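Local coordinates for protein flavin adenine dinucleotide synthase (Saccharomyces cerevisiae, PDB 2WSI) that catalyses the transfer of an adenylyl group from ATP to FMN, forming the coenzyme FAD and releasing diphosphate, at residues T37-Y40 against L41-I45; H235-K238 against D239-N242; L245-E248 against W249-I252. All blocks are in the same frame, centred on the assembly; numbering follows the deposited sequence.

Contact 1: T37-Y40 against L41-I45; sequences TRKY and LLSEI
Leu42 N donates to Arg38 O over 2.9 Å, and the bond is nearly straight (172° at the hydrogen). Ser43 N reaches Lys39 O at 2.9 Å in the same i to i+4 pattern. Leu41 bonds likewise to Thr37. At Tyr40 the pattern widens. Its carbonyl oxygen takes Glu44 N at 3.0 Å from above the carbonyl plane, and Ile45 N at 2.9 Å in a weak, strongly bent bond. This second, i+5 bond marks the pi-type turn in which helix 25-45 ends.

The side chains follow the same spacing. Lys39 folds at its second and third torsions, which carries NZ forward, one turn on along the helix, to a weak 3.3 Å hydrogen bond with Ser43 OG. Tyr40 and Glu44 run side by side. Glu44 OE2 lies 3.7 Å from Tyr40 CD1, at the ring edge and in its plane, with the carboxylate turned 87° against the ring. Ile45 CD1 sits 4.3 Å from Tyr40 CB. On the buried side, Thr37 CG2 and Leu41 CD1 are 4.1 Å apart.

Arg38 lies alongside Leu42 and forms a salt bridge with Glu79. Thr37, Arg38, Leu41 and Leu42 pack on helix 64-87, and Arg38 also touches helix 3-18. Glu44 and Ile45 rest on Ile178 of the edge strand 178-180. The helix end thus rests on two helices and an outermost strand, while Lys39, Ser43 and Glu44 stay exposed.

Contact 2: H235-K238 against D239-N242; sequences HLRK and DSNN
Arg237 O is held by two donors from the following residues. Asn241 ND2 gives the stronger bond, 3.0 Å long and 169° at the hydrogen. It arrives in the carbonyl plane, on a lone pair, and the oxygen lies in the plane of the Asn241 amide. Ser240 N adds a weak bond of 3.3 Å. This i to i+3 link, with Lys238 and Asp239 both in helical backbone conformation, makes residues 237-240 a type I beta turn.

His235 O stands over the Asn241 amide face, 3.0 Å from CG. Asn241 OD1 accepts a 2.8 Å hydrogen bond from a water, which also lies in the plane of the His235 ring, at ND1. One side chain therefore links Arg237 directly and His235 through a water.

Ser240 OG lies between the backbone N and the carbonyl carbon (chi1 42°). There it covers one face of the Arg237 guanidinium, 3.2 Å from NE, in poor geometry for a hydrogen bond. It makes a weak bond to Asp239 OD1. That carboxylate oxygen is 4.0 Å from Arg237 NE, beyond a salt bridge.

Lys238 turns to Tyr288 in a cation-pi contact, Asp239 OD2 bonds weakly to Asn286, and backbone bonds join Leu236 to Tyr288 and Lys238 to Asn286. The chemistry implies a surface turn held mainly by the Asn241 amide and backbone bonds, weak across the turn itself. Attraction between Arg237 and Asp239 probably adds little.

Contact 3: L245-E248 against W249-I252; sequences LHFE and WEII
Glu250 bends sharply at its second torsion (chi2 94°), which turns its carboxylate back beside Phe247. Glu250 OE1 comes within 3.2 Å of Phe247 CA. Glu250 OE2 meets the Phe247 ring at its edge and in its plane, 3.8 Å from Phe247 CD1. The carboxylate and ring planes are 65° apart. Glu248 also bends at its second torsion, but its CG is anti to the backbone N, and this brings OE2 to 3.6 Å from Ile252 CG1.

Two waters extend the reach of Glu250. One lies between His246 O and OE2. The other lies near His246 O and OE1 and accepts Trp249 N at 3.0 Å. The acceptors around these waters outnumber their protons, so not all of these acceptors can be served at once. OE2 also has a hydrogen bond with Ser204 OG.

The helix itself starts with Ile251 N to Phe247 O, 3.0 Å and 159°, followed by Ile252 N to Glu248 O at 2.9 Å. Leu245 CD2 crosses to Ile251 CD1 at 3.9 Å, an apolar contact over the first turn. An alanine in place of Glu250 would probably leave Ser204 OG without this partner and the two waters without the carboxylate that links them.

Phe247 packs on helix 199-209 and meets the Trp203 ring, and Trp249 stacks with His253. The whole is a helix N-terminus with Phe247 at the N-cap position. A water, instead of a capping side chain, serves Trp249 N in the first turn.

How the contacts relate
The three contacts follow one another along the chain, and none nests within or crosses another. Each joins adjoining residues, so each closes only a local turn. Contact 1 ends helix 25-45 and places it against helices 64-87 and 3-18 and the sheet edge. Much later, contact 2 turns the surface loop after helix 215-218, near the segment around Asn286 and Tyr288. Contact 3 soon follows and starts helix 248-252 against helix 199-209. Contacts 1 and 2 lie on opposite sides of the chain's centre, their centres 39 Å apart. Contact 3 meets the same helix as contact 1 but at its other end, where Glu250 touches Ile26 and Ile27; the two contacts do not touch.

Contact 1: T37-Y40 against L41-I45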
loop_
_atom_site.group_PDB
_atom_site.type_symbol
_atom_site.label_atom_id
_atom_site.label_comp_id
_atom_site.label_asym_id
_atom_site.label_seq_id
_atom_site.Cartn_x
_atom_site.Cartn_y
_atom_site.Cartn_z
ATOM N N THR A 37 -8.279 -4.313 10.203
ATOM C CA THR A 37 -7.365 -4.970 9.259
ATOM C C THR A 37 -6.506 -6.031 9.969
ATOM O O THR A 37 -6.340 -7.156 9.470
ATOM C CB THR A 37 -6.474 -3.939 8.563
ATOM O OG1 THR A 37 -7.281 -3.078 7.743
ATOM C CG2 THR A 37 -5.435 -4.627 7.684
ATOM N N ARG A 38 -5.959 -5.680 11.123
ATOM C CA ARG A 38 -5.129 -6.632 11.872
ATOM C C ARG A 38 -5.966 -7.835 12.339
ATOM O O ARG A 38 -5.499 -8.980 12.300
ATOM C CB ARG A 38 -4.380 -5.951 13.029
ATOM C CG ARG A 38 -3.379 -4.867 12.506
ATOM C CD ARG A 38 -2.140 -4.594 13.383
ATOM N NE ARG A 38 -1.444 -5.814 13.787
ATOM C CZ ARG A 38 -0.337 -5.843 14.508
ATOM N NH1 ARG A 38 0.227 -4.710 14.898
ATOM N NH2 ARG A 38 0.200 -6.999 14.867
ATOM N N LYS A 39 -7.213 -7.601 12.724
ATOM C CA LYS A 39 -8.076 -8.714 13.116
ATOM C C LYS A 39 -8.324 -9.666 11.940
ATOM O O LYS A 39 -8.248 -10.865 12.112
ATOM C CB LYS A 39 -9.412 -8.222 13.696
ATOM C CG LYS A 39 -9.333 -7.683 15.138
ATOM C CD LYS A 39 -8.775 -8.698 16.178
ATOM C CE LYS A 39 -9.799 -9.760 16.586
ATOM N NZ LYS A 39 -9.292 -10.717 17.639
ATOM N N TYR A 40 -8.624 -9.138 10.753
ATOM C CA TYR A 40 -8.756 -10.003 9.578
ATOM C C TYR A 40 -7.511 -10.891 9.383
ATOM O O TYR A 40 -7.614 -12.085 9.164
ATOM C CB TYR A 40 -8.917 -9.190 8.307
ATOM C CG TYR A 40 -10.208 -8.397 8.154
ATOM C CD1 TYR A 40 -11.434 -8.933 8.539
ATOM C CD2 TYR A 40 -10.198 -7.133 7.553
ATOM C CE1 TYR A 40 -12.622 -8.227 8.382
ATOM C CE2 TYR A 40 -11.403 -6.412 7.359
ATOM C CZ TYR A 40 -12.599 -6.979 7.784
ATOM O OH TYR A 40 -13.779 -6.300 7.621
ATOM N N LEU A 41 -6.337 -10.274 9.431
ATOM C CA LEU A 41 -5.093 -10.992 9.165
ATOM C C LEU A 41 -4.797 -12.046 10.220
ATOM O O LEU A 41 -4.544 -13.203 9.879
ATOM C CB LEU A 41 -3.929 -9.996 9.076
ATOM C CG LEU A 41 -4.022 -9.143 7.798
ATOM C CD1 LEU A 41 -3.038 -7.943 7.832
ATOM C CD2 LEU A 41 -3.743 -10.039 6.564
ATOM N N LEU A 42 -4.813 -11.646 11.492
ATOM C CA LEU A 42 -4.418 -12.538 12.584
ATOM C C LEU A 42 -5.479 -13.596 12.903
ATOM O O LEU A 42 -5.136 -14.757 13.172
ATOM C CB LEU A 42 -4.102 -11.722 13.835
ATOM C CG LEU A 42 -2.884 -10.794 13.709
ATOM C CD1 LEU A 42 -2.802 -9.867 14.911
ATOM C CD2 LEU A 42 -1.577 -11.594 13.546
ATOM N N SER A 43 -6.757 -13.203 12.851
ATOM C CA SER A 43 -7.860 -14.067 13.258
ATOM C C SER A 43 -8.491 -14.867 12.144
ATOM O O SER A 43 -9.102 -15.882 12.432
ATOM C CB SER A 43 -9.022 -13.236 13.851
ATOM O OG SER A 43 -8.723 -12.801 15.162
ATOM N N GLU A 44 -8.436 -14.384 10.902
ATOM C CA GLU A 44 -9.127 -15.061 9.798
ATOM C C GLU A 44 -8.218 -15.533 8.681
ATOM O O GLU A 44 -8.554 -16.465 7.970
ATOM C CB GLU A 44 -10.200 -14.161 9.192
ATOM C CG GLU A 44 -11.433 -14.008 10.061
ATOM C CD GLU A 44 -12.407 -12.998 9.465
ATOM O OE1 GLU A 44 -12.841 -13.214 8.315
ATOM O OE2 GLU A 44 -12.723 -11.994 10.142
ATOM N N ILE A 45 -7.070 -14.894 8.508
ATOM C CA ILE A 45 -6.236 -15.233 7.368
ATOM C C ILE A 45 -5.041 -16.114 7.717
ATOM O O ILE A 45 -4.854 -17.184 7.125
ATOM C CB ILE A 45 -5.810 -13.935 6.659
ATOM C CG1 ILE A 45 -7.092 -13.276 6.101
ATOM C CG2 ILE A 45 -4.842 -14.231 5.561
ATOM C CD1 ILE A 45 -6.882 -11.861 5.565
#

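Contact 2: H235-K238 against D239-N242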
loop_
_atom_site.group_PDB
_atom_site.type_symbol
_atom_site.label_atom_id
_atom_site.label_comp_id
_atom_site.label_asym_id
_atom_site.label_seq_id
_atom_site.Cartn_x
_atom_site.Cartn_y
_atom_site.Cartn_z
ATOM N N HIS A 235 -7.742 18.667 -9.120
ATOM C CA HIS A 235 -8.206 19.362 -7.930
ATOM C C HIS A 235 -7.065 19.810 -7.019
ATOM O O HIS A 235 -7.308 20.524 -6.042
ATOM C CB HIS A 235 -9.240 18.511 -7.174
ATOM C CG HIS A 235 -10.412 18.127 -8.019
ATOM N ND1 HIS A 235 -11.452 18.996 -8.289
ATOM C CD2 HIS A 235 -10.689 16.987 -8.695
ATOM C CE1 HIS A 235 -12.326 18.398 -9.080
ATOM N NE2 HIS A 235 -11.887 17.181 -9.344
ATOM N N LEU A 236 -5.823 19.435 -7.353
ATOM C CA LEU A 236 -4.666 19.909 -6.598
ATOM C C LEU A 236 -3.874 20.983 -7.358
ATOM O O LEU A 236 -2.835 21.446 -6.890
ATOM C CB LEU A 236 -3.745 18.732 -6.207
ATOM C CG LEU A 236 -4.459 17.697 -5.319
ATOM C CD1 LEU A 236 -3.507 16.584 -4.891
ATOM C CD2 LEU A 236 -5.082 18.365 -4.079
ATOM N N ARG A 237 -4.367 21.380 -8.526
ATOM C CA ARG A 237 -3.752 22.480 -9.272
ATOM C C ARG A 237 -3.753 23.742 -8.394
ATOM O O ARG A 237 -4.793 24.172 -7.919
ATOM C CB ARG A 237 -4.525 22.707 -10.562
ATOM C CG ARG A 237 -3.788 23.457 -11.650
ATOM C CD ARG A 237 -4.457 23.207 -13.005
ATOM N NE ARG A 237 -5.832 23.715 -13.065
ATOM C CZ ARG A 237 -6.939 22.982 -12.889
ATOM N NH1 ARG A 237 -6.880 21.671 -12.639
ATOM N NH2 ARG A 237 -8.130 23.568 -12.968
ATOM N N LYS A 238 -2.584 24.326 -8.166
ATOM C CA LYS A 238 -2.448 25.358 -7.140
ATOM C C LYS A 238 -3.170 26.664 -7.466
ATOM O O LYS A 238 -3.739 27.295 -6.580
ATOM C CB LYS A 238 -0.980 25.656 -6.879
ATOM C CG LYS A 238 -0.268 24.581 -6.102
ATOM C CD LYS A 238 1.225 24.729 -6.242
ATOM C CE LYS A 238 1.925 24.393 -4.942
ATOM N NZ LYS A 238 1.591 25.392 -3.886
ATOM N N ASP A 239 -3.149 27.074 -8.726
ATOM C CA ASP A 239 -3.713 28.375 -9.078
ATOM C C ASP A 239 -5.243 28.372 -9.075
ATOM O O ASP A 239 -5.864 29.404 -9.309
ATOM C CB ASP A 239 -3.167 28.876 -10.424
ATOM C CG ASP A 239 -3.271 27.842 -11.534
ATOM O OD1 ASP A 239 -4.282 27.097 -11.582
ATOM O OD2 ASP A 239 -2.340 27.793 -12.374
ATOM N N SER A 240 -5.851 27.223 -8.788
ATOM C CA SER A 240 -7.307 27.116 -8.813
ATOM C C SER A 240 -7.878 26.306 -7.642
ATOM O O SER A 240 -9.071 25.997 -7.618
ATOM C CB SER A 240 -7.760 26.520 -10.147
ATOM O OG SER A 240 -6.930 25.438 -10.544
ATOM N N ASN A 241 -7.025 25.963 -6.678
ATOM C CA ASN A 241 -7.458 25.270 -5.465
ATOM C C ASN A 241 -6.545 25.651 -4.302
ATOM O O ASN A 241 -5.371 25.908 -4.503
ATOM C CB ASN A 241 -7.401 23.757 -5.643
ATOM C CG ASN A 241 -8.231 23.261 -6.804
ATOM O OD1 ASN A 241 -9.408 22.925 -6.641
ATOM N ND2 ASN A 241 -7.608 23.157 -7.983
ATOM N N ASN A 242 -7.087 25.684 -3.089
ATOM C CA ASN A 242 -6.284 25.991 -1.906
ATOM C C ASN A 242 -6.660 25.080 -0.734
ATOM O O ASN A 242 -7.204 25.539 0.272
ATOM C CB ASN A 242 -6.459 27.458 -1.504
ATOM C CG ASN A 242 -5.864 28.416 -2.520
ATOM O OD1 ASN A 242 -4.642 28.485 -2.681
ATOM N ND2 ASN A 242 -6.723 29.162 -3.210
HETATM O O HOH W 1 -11.517 21.155 -6.536
#

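Contact 3: L245-E248 against W249-I252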
loop_
_atom_site.group_PDB
_atom_site.type_symbol
_atom_site.label_atom_id
_atom_site.label_comp_id
_atom_site.label_asym_id
_atom_site.label_seq_id
_atom_site.Cartn_x
_atom_site.Cartn_y
_atom_site.Cartn_z
ATOM N N LEU A 245 -3.991 21.539 4.837
ATOM C CA LEU A 245 -3.302 20.308 5.217
ATOM C C LEU A 245 -3.976 19.736 6.448
ATOM O O LEU A 245 -4.155 20.433 7.454
ATOM C CB LEU A 245 -1.830 20.564 5.497
ATOM C CG LEU A 245 -0.984 19.356 5.907
ATOM C CD1 LEU A 245 -0.972 18.281 4.806
ATOM C CD2 LEU A 245 0.422 19.812 6.212
ATOM N N HIS A 246 -4.368 18.470 6.371
ATOM C CA HIS A 246 -5.069 17.840 7.487
ATOM C C HIS A 246 -4.193 16.903 8.291
ATOM O O HIS A 246 -4.670 16.312 9.264
ATOM C CB HIS A 246 -6.259 17.046 6.988
ATOM C CG HIS A 246 -7.340 17.898 6.422
ATOM N ND1 HIS A 246 -8.142 18.691 7.213
ATOM C CD2 HIS A 246 -7.738 18.105 5.145
ATOM C CE1 HIS A 246 -8.995 19.346 6.444
ATOM N NE2 HIS A 246 -8.774 19.006 5.186
ATOM N N PHE A 247 -2.935 16.758 7.887
ATOM C CA PHE A 247 -2.059 15.731 8.477
ATOM C C PHE A 247 -0.807 16.333 9.085
ATOM O O PHE A 247 0.202 15.654 9.292
ATOM C CB PHE A 247 -1.684 14.682 7.419
ATOM C CG PHE A 247 -2.882 14.113 6.712
ATOM C CD1 PHE A 247 -3.733 13.250 7.373
ATOM C CD2 PHE A 247 -3.193 14.505 5.401
ATOM C CE1 PHE A 247 -4.873 12.756 6.740
ATOM C CE2 PHE A 247 -4.326 13.998 4.747
ATOM C CZ PHE A 247 -5.170 13.124 5.433
ATOM N N GLU A 248 -0.879 17.615 9.417
ATOM C CA GLU A 248 0.286 18.278 9.988
ATOM C C GLU A 248 0.835 17.553 11.248
ATOM O O GLU A 248 2.044 17.433 11.396
ATOM C CB GLU A 248 -0.066 19.747 10.287
ATOM C CG GLU A 248 0.994 20.505 11.065
ATOM C CD GLU A 248 2.199 20.878 10.220
ATOM O OE1 GLU A 248 2.342 20.339 9.097
ATOM O OE2 GLU A 248 3.015 21.706 10.689
ATOM N N TRP A 249 -0.033 17.091 12.151
ATOM C CA TRP A 249 0.431 16.450 13.402
ATOM C C TRP A 249 1.199 15.163 13.083
ATOM O O TRP A 249 2.286 14.910 13.615
ATOM C CB TRP A 249 -0.742 16.133 14.343
ATOM C CG TRP A 249 -0.291 15.618 15.690
ATOM C CD1 TRP A 249 -0.185 16.334 16.854
ATOM C CD2 TRP A 249 0.144 14.279 16.006
ATOM N NE1 TRP A 249 0.283 15.527 17.868
ATOM C CE2 TRP A 249 0.493 14.265 17.378
ATOM C CE3 TRP A 249 0.280 13.098 15.262
ATOM C CZ2 TRP A 249 0.959 13.109 18.025
ATOM C CZ3 TRP A 249 0.735 11.948 15.908
ATOM C CH2 TRP A 249 1.072 11.967 17.281
ATOM N N GLU A 250 0.634 14.363 12.186
ATOM C CA GLU A 250 1.248 13.094 11.806
ATOM C C GLU A 250 2.604 13.340 11.183
ATOM O O GLU A 250 3.547 12.596 11.429
ATOM C CB GLU A 250 0.376 12.364 10.799
ATOM C CG GLU A 250 -0.923 11.841 11.357
ATOM C CD GLU A 250 -2.088 12.789 11.161
ATOM O OE1 GLU A 250 -1.876 14.034 11.204
ATOM O OE2 GLU A 250 -3.217 12.281 10.972
ATOM N N ILE A 251 2.701 14.384 10.359
ATOM C CA ILE A 251 3.952 14.708 9.699
ATOM C C ILE A 251 4.984 15.133 10.750
ATOM O O ILE A 251 6.092 14.617 10.782
ATOM C CB ILE A 251 3.770 15.849 8.665
ATOM C CG1 ILE A 251 3.062 15.347 7.389
ATOM C CG2 ILE A 251 5.114 16.467 8.299
ATOM C CD1 ILE A 251 2.435 16.480 6.544
ATOM N N ILE A 252 4.608 16.069 11.620
ATOM C CA ILE A 252 5.561 16.648 12.566
ATOM C C ILE A 252 6.033 15.615 13.562
ATOM O O ILE A 252 7.177 15.634 13.986
ATOM C CB ILE A 252 4.939 17.816 13.373
ATOM C CG1 ILE A 252 4.615 18.998 12.458
ATOM C CG2 ILE A 252 5.879 18.242 14.495
ATOM C CD1 ILE A 252 5.769 19.431 11.583
HETATM O O HOH W 2 -5.210 14.252 10.899
HETATM O O HOH W 3 -3.016 16.650 11.903
#